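Local coordinates for aerobactin synthase IucA (PDB 5JM8), which binds ATP and magnesium and, as an NIS synthetase, probably catalyses an ATP-dependent condensation step in assembly of the siderophore aerobactin, at residues 222-227 with 329-334; 207-212 with 268-273; 415-418 with 422-425. One frame throughout, in Å; residues are numbered along the deposited sequence.

From the N terminus, 207-212 comes first, then 222-227, and only afterwards the partners of each, 268-273 and 329-334. Interaction 2 therefore closes a loop of 55 residues, interaction 1 a loop of 101, and the two cross along the chain. Interaction 2 ties segment 207-212, on helix 198-209, to the turn after strand 267-269. Interaction 1 joins strand 221-226 to strand 329-334 of the sheet that also contains 267-269. Their centres are about 15 Å apart, and they meet where H227 packs on L268. Interaction 3 follows in series, about 31 Å from interaction 1 and about 33 Å from interaction 2, centre to centre; it closes three residues between helix 394-420 and strand 422-424.

Interaction 1 (222-227 with 329-334); sequences WLFPLH and GWAGLR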
ATOM      1  N   TRP A 222     -20.031 -24.306  17.391  1.00 30.78           N
ATOM      2  CA  TRP A 222     -18.887 -23.422  17.186  1.00 29.93           C
ATOM      3  C   TRP A 222     -18.083 -23.805  15.949  1.00 29.99           C
ATOM      4  O   TRP A 222     -18.056 -24.969  15.548  1.00 32.65           O
ATOM      5  CB  TRP A 222     -17.964 -23.447  18.406  1.00 29.97           C
ATOM      6  CG  TRP A 222     -18.622 -23.062  19.694  1.00 31.54           C
ATOM      7  CD1 TRP A 222     -19.891 -22.589  19.861  1.00 29.64           C
ATOM      8  CD2 TRP A 222     -18.041 -23.122  21.001  1.00 28.19           C
ATOM      9  NE1 TRP A 222     -20.135 -22.350  21.190  1.00 31.66           N
ATOM     10  CE2 TRP A 222     -19.013 -22.670  21.911  1.00 29.18           C
ATOM     11  CE3 TRP A 222     -16.791 -23.514  21.488  1.00 27.83           C
ATOM     12  CZ2 TRP A 222     -18.777 -22.599  23.281  1.00 29.82           C
ATOM     13  CZ3 TRP A 222     -16.556 -23.442  22.848  1.00 28.46           C
ATOM     14  CH2 TRP A 222     -17.545 -22.989  23.730  1.00 29.79           C
ATOM     15  N   LEU A 223     -17.416 -22.818  15.361  1.00 27.91           N
ATOM     16  CA  LEU A 223     -16.525 -23.049  14.232  1.00 26.08           C
ATOM     17  C   LEU A 223     -15.148 -23.464  14.741  1.00 30.15           C
ATOM     18  O   LEU A 223     -14.599 -22.840  15.652  1.00 34.18           O
ATOM     19  CB  LEU A 223     -16.423 -21.796  13.362  1.00 24.48           C
ATOM     20  CG  LEU A 223     -17.733 -21.326  12.724  1.00 23.64           C
ATOM     21  CD1 LEU A 223     -17.537 -19.984  12.034  1.00 22.88           C
ATOM     22  CD2 LEU A 223     -18.256 -22.362  11.741  1.00 23.95           C
ATOM     23  N   PHE A 224     -14.599 -24.515  14.140  1.00 30.41           N
ATOM     24  CA  PHE A 224     -13.376 -25.145  14.621  1.00 27.64           C
ATOM     25  C   PHE A 224     -12.392 -25.341  13.466  1.00 31.83           C
ATOM     26  O   PHE A 224     -12.667 -26.108  12.545  1.00 40.46           O
ATOM     27  CB  PHE A 224     -13.718 -26.481  15.281  1.00 24.84           C
ATOM     28  CG  PHE A 224     -12.555 -27.151  15.952  1.00 25.21           C
ATOM     29  CD1 PHE A 224     -12.219 -26.842  17.258  1.00 26.30           C
ATOM     30  CD2 PHE A 224     -11.814 -28.106  15.283  1.00 24.53           C
ATOM     31  CE1 PHE A 224     -11.152 -27.468  17.876  1.00 28.04           C
ATOM     32  CE2 PHE A 224     -10.751 -28.733  15.892  1.00 24.91           C
ATOM     33  CZ  PHE A 224     -10.419 -28.414  17.191  1.00 26.52           C
ATOM     34  N   PRO A 225     -11.242 -24.645  13.503  1.00 26.59           N
ATOM     35  CA  PRO A 225     -10.313 -24.697  12.368  1.00 26.46           C
ATOM     36  C   PRO A 225      -9.467 -25.966  12.328  1.00 27.87           C
ATOM     37  O   PRO A 225      -9.106 -26.499  13.377  1.00 27.08           O
ATOM     38  CB  PRO A 225      -9.430 -23.472  12.593  1.00 24.63           C
ATOM     39  CG  PRO A 225      -9.384 -23.333  14.074  1.00 24.16           C
ATOM     40  CD  PRO A 225     -10.736 -23.770  14.577  1.00 25.14           C
ATOM     41  N   LEU A 226      -9.160 -26.432  11.120  1.00 29.35           N
ATOM     42  CA  LEU A 226      -8.341 -27.626  10.926  1.00 27.73           C
ATOM     43  C   LEU A 226      -7.328 -27.458   9.798  1.00 23.55           C
ATOM     44  O   LEU A 226      -7.529 -26.667   8.879  1.00 23.08           O
ATOM     45  CB  LEU A 226      -9.221 -28.841  10.620  1.00 29.65           C
ATOM     46  CG  LEU A 226      -9.872 -29.560  11.804  1.00 30.84           C
ATOM     47  CD1 LEU A 226     -11.215 -28.951  12.137  1.00 32.44           C
ATOM     48  CD2 LEU A 226     -10.013 -31.041  11.507  1.00 31.11           C
ATOM     49  N   HIS A 227      -6.242 -28.220   9.882  1.00 21.49           N
ATOM     50  CA  HIS A 227      -5.277 -28.315   8.797  1.00 22.00           C
ATOM     51  C   HIS A 227      -5.903 -29.175   7.700  1.00 25.15           C
ATOM     52  O   HIS A 227      -6.414 -30.258   7.992  1.00 27.78           O
ATOM     53  CB  HIS A 227      -3.961 -28.920   9.298  1.00 22.92           C
ATOM     54  CG  HIS A 227      -2.848 -28.888   8.296  1.00 23.49           C
ATOM     55  ND1 HIS A 227      -2.906 -29.559   7.095  1.00 24.77           N
ATOM     56  CD2 HIS A 227      -1.640 -28.276   8.326  1.00 23.07           C
ATOM     57  CE1 HIS A 227      -1.787 -29.357   6.423  1.00 23.96           C
ATOM     58  NE2 HIS A 227      -1.001 -28.581   7.148  1.00 22.59           N
ATOM     59  N   GLY A 329      -3.497 -19.783  23.883  1.00 28.20           N
ATOM     60  CA  GLY A 329      -4.753 -20.440  23.579  1.00 26.96           C
ATOM     61  C   GLY A 329      -4.559 -21.722  22.799  1.00 28.36           C
ATOM     62  O   GLY A 329      -3.639 -21.836  21.989  1.00 33.02           O
ATOM     63  N   TRP A 330      -5.427 -22.694  23.051  1.00 30.45           N
ATOM     64  CA  TRP A 330      -5.388 -23.962  22.334  1.00 27.05           C
ATOM     65  C   TRP A 330      -6.748 -24.630  22.373  1.00 28.20           C
ATOM     66  O   TRP A 330      -7.578 -24.330  23.231  1.00 31.73           O
ATOM     67  CB  TRP A 330      -4.335 -24.898  22.927  1.00 25.37           C
ATOM     68  CG  TRP A 330      -4.635 -25.346  24.329  1.00 24.26           C
ATOM     69  CD1 TRP A 330      -4.197 -24.769  25.485  1.00 24.51           C
ATOM     70  CD2 TRP A 330      -5.433 -26.471  24.721  1.00 26.05           C
ATOM     71  NE1 TRP A 330      -4.674 -25.461  26.571  1.00 26.31           N
ATOM     72  CE2 TRP A 330      -5.435 -26.511  26.130  1.00 26.14           C
ATOM     73  CE3 TRP A 330      -6.146 -27.448  24.019  1.00 27.27           C
ATOM     74  CZ2 TRP A 330      -6.122 -27.487  26.849  1.00 27.33           C
ATOM     75  CZ3 TRP A 330      -6.827 -28.417  24.735  1.00 27.88           C
ATOM     76  CH2 TRP A 330      -6.810 -28.429  26.135  1.00 29.77           C
ATOM     77  N   ALA A 331      -6.971 -25.544  21.440  1.00 26.05           N
ATOM     78  CA  ALA A 331      -8.228 -26.263  21.384  1.00 27.84           C
ATOM     79  C   ALA A 331      -8.036 -27.613  20.714  1.00 30.66           C
ATOM     80  O   ALA A 331      -7.010 -27.867  20.081  1.00 33.26           O
ATOM     81  CB  ALA A 331      -9.270 -25.441  20.645  1.00 26.99           C
ATOM     82  N   GLY A 332      -9.030 -28.478  20.865  1.00 34.13           N
ATOM     83  CA  GLY A 332      -8.995 -29.792  20.258  1.00 32.46           C
ATOM     84  C   GLY A 332     -10.372 -30.415  20.270  1.00 33.95           C
ATOM     85  O   GLY A 332     -11.303 -29.875  20.871  1.00 36.86           O
ATOM     86  N   LEU A 333     -10.503 -31.552  19.598  1.00 32.55           N
ATOM     87  CA  LEU A 333     -11.753 -32.294  19.588  1.00 31.81           C
ATOM     88  C   LEU A 333     -11.678 -33.435  20.586  1.00 32.78           C
ATOM     89  O   LEU A 333     -10.623 -34.045  20.765  1.00 31.69           O
ATOM     90  CB  LEU A 333     -12.053 -32.837  18.191  1.00 30.80           C
ATOM     91  CG  LEU A 333     -12.284 -31.790  17.102  1.00 31.68           C
ATOM     92  CD1 LEU A 333     -12.391 -32.467  15.747  1.00 31.71           C
ATOM     93  CD2 LEU A 333     -13.535 -30.970  17.392  1.00 34.07           C
ATOM     94  N   ARG A 334     -12.799 -33.706  21.243  1.00 35.43           N
ATOM     95  CA  ARG A 334     -12.927 -34.869  22.110  1.00 37.27           C
ATOM     96  C   ARG A 334     -13.945 -35.832  21.505  1.00 39.96           C
ATOM     97  O   ARG A 334     -14.931 -35.398  20.907  1.00 36.79           O
ATOM     98  CB  ARG A 334     -13.345 -34.447  23.522  1.00 36.17           C
ATOM     99  CG  ARG A 334     -14.499 -33.467  23.531  1.00 37.45           C
ATOM    100  CD  ARG A 334     -15.147 -33.328  24.895  1.00 41.07           C
ATOM    101  NE  ARG A 334     -14.219 -32.896  25.938  1.00 42.07           N
ATOM    102  CZ  ARG A 334     -14.118 -31.648  26.387  1.00 38.54           C
ATOM    103  NH1 ARG A 334     -14.877 -30.682  25.885  1.00 35.87           N
ATOM    104  NH2 ARG A 334     -13.249 -31.360  27.347  1.00 37.02           N
TER
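The phenyl ring of F224 lies against three consecutive residues of strand 329-334 and meets each in a different way. L333 sits over one face: its CD2 is 3.9 Å from the centroid of the F224 ring and only 10° off the ring normal, a well-centred CH-pi contact. L333 CG comes closer still, 3.6 Å from F224 CE2, so the branch point of the leucine is pressed toward the ring's outer end. At the rim the ring runs into backbone: F224 CZ is 3.7 Å from G332 CA, with the G332 N near the plane of the ring. A331 adds its methyl, CB lying 3.9 Å from F224 CE1. A331 and L333 turn their CB atoms toward the phenylalanine, while G332 between them presents only main chain to the ring. With CG opposite the backbone N (chi1 -174°), F224 reaches straight out from its own strand to the other one. The two strands belong to different antiparallel sheets: 221-226 is an outer strand of a three-stranded sheet, and 329-334 lies in the larger, curled sheet. The two strand segments cross nearly at right angles, their axes 8.6 Å apart at closest and 98° apart in direction, and F224 bridges them through apolar contacts. Outside the two strands, F346 from strand 345-350, a neighbour of 329-334, also packs on the F224 ring with the planes inclined, and touches A331. V184, from the strand that pairs with 221-226, contacts both F224 and L333. Backbone hydrogen bonds with F182 tie F224 into its own sheet, L198 of helix 198-209 packs on A331, and the L333 N is bonded to the hydroxyl of S344.

Interaction 2 (207-212 with 268-273); sequences AENAPQ and LYCATS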
ATOM      1  N   ALA A 207     -14.042 -15.323  12.542  1.00 22.15           N
ATOM      2  CA  ALA A 207     -14.589 -14.097  11.979  1.00 22.12           C
ATOM      3  C   ALA A 207     -13.587 -13.385  11.078  1.00 21.88           C
ATOM      4  O   ALA A 207     -13.951 -12.875  10.022  1.00 20.16           O
ATOM      5  CB  ALA A 207     -15.038 -13.169  13.091  1.00 23.35           C
ATOM      6  N   GLU A 208     -12.326 -13.352  11.496  1.00 19.23           N
ATOM      7  CA  GLU A 208     -11.312 -12.610  10.759  1.00 21.85           C
ATOM      8  C   GLU A 208     -10.573 -13.477   9.738  1.00 25.83           C
ATOM      9  O   GLU A 208      -9.687 -12.984   9.038  1.00 31.00           O
ATOM     10  CB  GLU A 208     -10.311 -11.975  11.733  1.00 22.81           C
ATOM     11  CG  GLU A 208      -9.420 -12.953  12.475  1.00 26.40           C
ATOM     12  CD  GLU A 208      -8.540 -12.268  13.507  1.00 31.69           C
ATOM     13  OE1 GLU A 208      -8.738 -11.057  13.747  1.00 32.13           O
ATOM     14  OE2 GLU A 208      -7.646 -12.937  14.071  1.00 35.77           O
ATOM     15  N   ASN A 209     -10.941 -14.754   9.646  1.00 27.03           N
ATOM     16  CA  ASN A 209     -10.303 -15.672   8.700  1.00 24.01           C
ATOM     17  C   ASN A 209     -11.273 -16.302   7.708  1.00 28.18           C
ATOM     18  O   ASN A 209     -10.930 -16.500   6.543  1.00 33.37           O
ATOM     19  CB  ASN A 209      -9.568 -16.778   9.452  1.00 18.53           C
ATOM     20  CG  ASN A 209      -8.296 -16.285  10.103  1.00 18.03           C
ATOM     21  OD1 ASN A 209      -7.334 -15.938   9.418  1.00 19.30           O
ATOM     22  ND2 ASN A 209      -8.281 -16.251  11.430  1.00 18.97           N
ATOM     23  N   ALA A 210     -12.474 -16.627   8.175  1.00 22.02           N
ATOM     24  CA  ALA A 210     -13.508 -17.186   7.309  1.00 23.38           C
ATOM     25  C   ALA A 210     -14.879 -16.648   7.703  1.00 25.59           C
ATOM     26  O   ALA A 210     -15.728 -17.395   8.190  1.00 26.90           O
ATOM     27  CB  ALA A 210     -13.493 -18.696   7.379  1.00 22.53           C
ATOM     28  N   PRO A 211     -15.099 -15.342   7.487  1.00 27.50           N
ATOM     29  CA  PRO A 211     -16.342 -14.672   7.884  1.00 25.84           C
ATOM     30  C   PRO A 211     -17.588 -15.325   7.296  1.00 22.35           C
ATOM     31  O   PRO A 211     -18.640 -15.329   7.933  1.00 21.28           O
ATOM     32  CB  PRO A 211     -16.186 -13.252   7.327  1.00 19.32           C
ATOM     33  CG  PRO A 211     -14.774 -13.103   6.952  1.00 25.39           C
ATOM     34  CD  PRO A 211     -14.197 -14.453   6.736  1.00 26.37           C
ATOM     35  N   GLN A 212     -17.466 -15.867   6.089  1.00 21.36           N
ATOM     36  CA  GLN A 212     -18.630 -16.371   5.369  1.00 24.13           C
ATOM     37  C   GLN A 212     -19.146 -17.685   5.957  1.00 21.73           C
ATOM     38  O   GLN A 212     -20.161 -18.215   5.502  1.00 22.41           O
ATOM     39  CB  GLN A 212     -18.307 -16.551   3.878  1.00 28.66           C
ATOM     40  CG  GLN A 212     -17.314 -17.659   3.547  1.00 33.95           C
ATOM     41  CD  GLN A 212     -15.862 -17.210   3.621  1.00 39.47           C
ATOM     42  OE1 GLN A 212     -15.546 -16.150   4.164  1.00 44.29           O
ATOM     43  NE2 GLN A 212     -14.967 -18.022   3.068  1.00 38.73           N
ATOM     44  N   LEU A 268       1.224 -22.307  10.627  1.00 19.68           N
ATOM     45  CA  LEU A 268       0.748 -21.526   9.491  1.00 16.79           C
ATOM     46  C   LEU A 268       0.720 -20.031   9.801  1.00 17.17           C
ATOM     47  O   LEU A 268       0.566 -19.631  10.954  1.00 14.85           O
ATOM     48  CB  LEU A 268      -0.649 -21.992   9.081  1.00 17.27           C
ATOM     49  CG  LEU A 268      -0.757 -23.269   8.241  1.00 21.38           C
ATOM     50  CD1 LEU A 268      -0.008 -24.430   8.867  1.00 22.73           C
ATOM     51  CD2 LEU A 268      -2.221 -23.631   8.028  1.00 22.95           C
ATOM     52  N   TYR A 269       0.858 -19.218   8.757  1.00 17.50           N
ATOM     53  CA  TYR A 269       0.843 -17.765   8.887  1.00 14.72           C
ATOM     54  C   TYR A 269      -0.173 -17.130   7.938  1.00 16.54           C
ATOM     55  O   TYR A 269      -0.261 -17.497   6.767  1.00 16.29           O
ATOM     56  CB  TYR A 269       2.243 -17.202   8.622  1.00 14.08           C
ATOM     57  CG  TYR A 269       2.297 -15.700   8.431  1.00 15.37           C
ATOM     58  CD1 TYR A 269       2.074 -14.834   9.493  1.00 13.73           C
ATOM     59  CD2 TYR A 269       2.591 -15.152   7.189  1.00 16.88           C
ATOM     60  CE1 TYR A 269       2.132 -13.460   9.320  1.00 13.41           C
ATOM     61  CE2 TYR A 269       2.651 -13.781   7.006  1.00 16.93           C
ATOM     62  CZ  TYR A 269       2.423 -12.941   8.073  1.00 16.40           C
ATOM     63  OH  TYR A 269       2.484 -11.578   7.884  1.00 19.97           O
ATOM     64  N   CYS A 270      -0.952 -16.189   8.468  1.00 16.21           N
ATOM     65  CA  CYS A 270      -1.868 -15.379   7.672  1.00 16.13           C
ATOM     66  C   CYS A 270      -1.684 -13.915   8.062  1.00 16.53           C
ATOM     67  O   CYS A 270      -1.943 -13.533   9.202  1.00 19.96           O
ATOM     68  CB  CYS A 270      -3.318 -15.827   7.879  1.00 16.66           C
ATOM     69  SG  CYS A 270      -4.546 -14.893   6.933  1.00 16.29           S
ATOM     70  N   ALA A 271      -1.233 -13.106   7.108  1.00 14.42           N
ATOM     71  CA  ALA A 271      -0.808 -11.733   7.378  1.00 19.68           C
ATOM     72  C   ALA A 271      -1.907 -10.885   8.013  1.00 22.66           C
ATOM     73  O   ALA A 271      -1.621  -9.947   8.758  1.00 29.03           O
ATOM     74  CB  ALA A 271      -0.324 -11.076   6.087  1.00 12.34           C
ATOM     75  N   THR A 272      -3.158 -11.223   7.717  1.00 23.26           N
ATOM     76  CA  THR A 272      -4.301 -10.460   8.205  1.00 19.54           C
ATOM     77  C   THR A 272      -4.891 -11.053   9.482  1.00 20.73           C
ATOM     78  O   THR A 272      -5.809 -10.482  10.071  1.00 24.28           O
ATOM     79  CB  THR A 272      -5.407 -10.385   7.139  1.00 16.75           C
ATOM     80  OG1 THR A 272      -5.814 -11.711   6.778  1.00 16.96           O
ATOM     81  CG2 THR A 272      -4.904  -9.662   5.900  1.00 14.96           C
ATOM     82  N   SER A 273      -4.365 -12.200   9.904  1.00 17.96           N
ATOM     83  CA  SER A 273      -4.852 -12.866  11.104  1.00 15.34           C
ATOM     84  C   SER A 273      -4.101 -12.407  12.345  1.00 17.84           C
ATOM     85  O   SER A 273      -2.869 -12.408  12.380  1.00 19.34           O
ATOM     86  CB  SER A 273      -4.730 -14.382  10.965  1.00 15.56           C
ATOM     87  OG  SER A 273      -5.058 -15.027  12.183  1.00 16.14           O
TER
HETATM   88  O   HOH W   1      -7.271 -13.434   8.301  1.00 24.80           O
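N209, in the last part of the 198-209 region, lays its amide against S273, the last residue of a type I turn. The OD1 of N209 is 3.4 Å from S273 CB, and N209 ND2 is 3.5 Å from S273 OG. The thiol of C270 approaches the same oxygen more loosely, its SG being 3.9 Å from N209 OD1. The donor end of the amide and the serine hydroxyl have partners elsewhere: N209 ND2 is bonded to the F205 O, and S273 OG to the D275 O. In N209, CG sits opposite its own carbonyl carbon (chi1 -73°), which brings the amide round to the turn although the CB does not point there. E208 takes the other route. Its CG sits between backbone N and carbonyl carbon (chi1 68°), and from there the chain runs extended past S273 so that OE2 receives the N-H of R274; S273 OG, 3.8 Å from E208 OE2, is only a neighbour. The turn itself is closed by S273 N bonding to C270 O at 2.9 Å. W259, on strand 258-261, packs on N209, C270 and S273 alike, and P211 touches R274 of the second subunit, placing this corner at a subunit interface. One water fastens the two segments together: it donates to E208 O at 2.6 Å and to N209 OD1 at 2.7 Å, and accepts from T272 OG1. With both hydrogens given to E208 and N209 and a lone pair to the turn, its orientation is fixed by three bonds. The 207-209 backbone is thus coupled to the turn through solvent and a carboxylate that grips the next backbone N-H, and direct side-chain contact adds only van der Waals touch.

Interaction 3 (415-418 with 422-425); sequences TAEA and LVLL
Helix 394-420 ends here and the chain turns back into strand 422-424, so the contact is the junction between a long helix and the short strand that follows it. Its single direct bond is main chain to main chain: L422 N donates to A416 O, at 2.9 Å and 154° at the hydrogen, spanning six residues. The N-H comes in 36° out of the A416 carbonyl plane. This grips a carbonyl in the last turn of the helix and sets the start of the strand beside it. The L422 O in turn lies against E417, 3.1 Å from its CA and 3.4 Å from its CB, in close van der Waals packing. On one flank A416 CB meets L422 CB at 4.3 Å. On the other, E417 and V423 run side by side in the same direction: E417 CG, opposite its backbone N (chi1 180°), lies alongside V423 CG2 before the glutamate bends at chi2. L478 of helix 475-500 packs on both of these side chains, W312 of helix 310-318 touches L422, and V423 pairs through its backbone with A452 of strand 451-453. Beyond the strand, L425 O receives a bond from the side-chain amide of N430, a residue of the magnesium site, although the side chain of V423 stays about 14 Å from the ion. A long helix, a brief strand, then a loop carrying metal ligands: this order recalls the approach to the catalytic loop of protein kinases, although any common origin is only an inference.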
ATOM      1  N   THR A 415      20.151 -13.356  29.705  1.00 20.60           N
ATOM      2  CA  THR A 415      19.749 -12.607  30.894  1.00 21.80           C
ATOM      3  C   THR A 415      18.447 -13.144  31.476  1.00 21.41           C
ATOM      4  O   THR A 415      18.260 -13.159  32.692  1.00 24.80           O
ATOM      5  CB  THR A 415      19.574 -11.106  30.588  1.00 19.90           C
ATOM      6  OG1 THR A 415      20.808 -10.563  30.102  1.00 19.57           O
ATOM      7  CG2 THR A 415      19.155 -10.345  31.836  1.00 20.54           C
ATOM      8  N   ALA A 416      17.545 -13.575  30.602  1.00 20.41           N
ATOM      9  CA  ALA A 416      16.272 -14.143  31.031  1.00 20.82           C
ATOM     10  C   ALA A 416      16.486 -15.403  31.866  1.00 21.76           C
ATOM     11  O   ALA A 416      15.749 -15.659  32.818  1.00 22.52           O
ATOM     12  CB  ALA A 416      15.402 -14.452  29.830  1.00 20.10           C
ATOM     13  N   GLU A 417      17.494 -16.190  31.500  1.00 21.75           N
ATOM     14  CA  GLU A 417      17.840 -17.394  32.248  1.00 23.68           C
ATOM     15  C   GLU A 417      18.586 -17.059  33.537  1.00 25.77           C
ATOM     16  O   GLU A 417      18.274 -17.588  34.601  1.00 24.51           O
ATOM     17  CB  GLU A 417      18.692 -18.334  31.386  1.00 22.41           C
ATOM     18  CG  GLU A 417      19.111 -19.632  32.084  1.00 24.91           C
ATOM     19  CD  GLU A 417      20.276 -19.452  33.047  1.00 31.40           C
ATOM     20  OE1 GLU A 417      21.250 -18.758  32.686  1.00 35.49           O
ATOM     21  OE2 GLU A 417      20.209 -19.997  34.171  1.00 33.42           O
ATOM     22  N   ALA A 418      19.583 -16.189  33.434  1.00 25.63           N
ATOM     23  CA  ALA A 418      20.440 -15.887  34.572  1.00 24.07           C
ATOM     24  C   ALA A 418      19.693 -15.139  35.673  1.00 24.65           C
ATOM     25  O   ALA A 418      19.703 -15.556  36.830  1.00 25.71           O
ATOM     26  CB  ALA A 418      21.642 -15.085  34.118  1.00 23.59           C
ATOM     27  N   LEU A 422      14.383 -18.091  33.427  1.00 23.77           N
ATOM     28  CA  LEU A 422      13.588 -18.489  32.267  1.00 23.07           C
ATOM     29  C   LEU A 422      14.470 -19.026  31.145  1.00 23.43           C
ATOM     30  O   LEU A 422      15.341 -18.325  30.632  1.00 24.50           O
ATOM     31  CB  LEU A 422      12.760 -17.304  31.757  1.00 22.36           C
ATOM     32  CG  LEU A 422      12.050 -17.478  30.410  1.00 21.52           C
ATOM     33  CD1 LEU A 422      11.064 -18.633  30.463  1.00 22.01           C
ATOM     34  CD2 LEU A 422      11.354 -16.189  30.018  1.00 20.91           C
ATOM     35  N   VAL A 423      14.224 -20.273  30.760  1.00 26.45           N
ATOM     36  CA  VAL A 423      14.981 -20.913  29.694  1.00 24.89           C
ATOM     37  C   VAL A 423      14.182 -20.909  28.396  1.00 22.95           C
ATOM     38  O   VAL A 423      13.144 -21.562  28.298  1.00 21.44           O
ATOM     39  CB  VAL A 423      15.350 -22.365  30.063  1.00 26.45           C
ATOM     40  CG1 VAL A 423      16.191 -23.008  28.968  1.00 24.27           C
ATOM     41  CG2 VAL A 423      16.091 -22.399  31.390  1.00 23.81           C
ATOM     42  N   LEU A 424      14.666 -20.160  27.408  1.00 21.53           N
ATOM     43  CA  LEU A 424      14.111 -20.209  26.059  1.00 21.01           C
ATOM     44  C   LEU A 424      15.136 -20.833  25.123  1.00 20.82           C
ATOM     45  O   LEU A 424      16.135 -20.204  24.771  1.00 18.82           O
ATOM     46  CB  LEU A 424      13.716 -18.813  25.568  1.00 20.08           C
ATOM     47  CG  LEU A 424      12.617 -18.096  26.356  1.00 19.08           C
ATOM     48  CD1 LEU A 424      12.353 -16.724  25.762  1.00 18.33           C
ATOM     49  CD2 LEU A 424      11.337 -18.914  26.388  1.00 19.80           C
ATOM     50  N   LEU A 425      14.890 -22.082  24.738  1.00 24.63           N
ATOM     51  CA  LEU A 425      15.802 -22.809  23.864  1.00 26.88           C
ATOM     52  C   LEU A 425      15.653 -22.321  22.433  1.00 29.18           C
ATOM     53  O   LEU A 425      14.840 -22.837  21.666  1.00 29.72           O
ATOM     54  CB  LEU A 425      15.540 -24.312  23.944  1.00 24.71           C
ATOM     55  CG  LEU A 425      15.699 -24.916  25.340  1.00 24.59           C
ATOM     56  CD1 LEU A 425      15.220 -26.357  25.360  1.00 25.26           C
ATOM     57  CD2 LEU A 425      17.146 -24.823  25.811  1.00 23.76           C
TER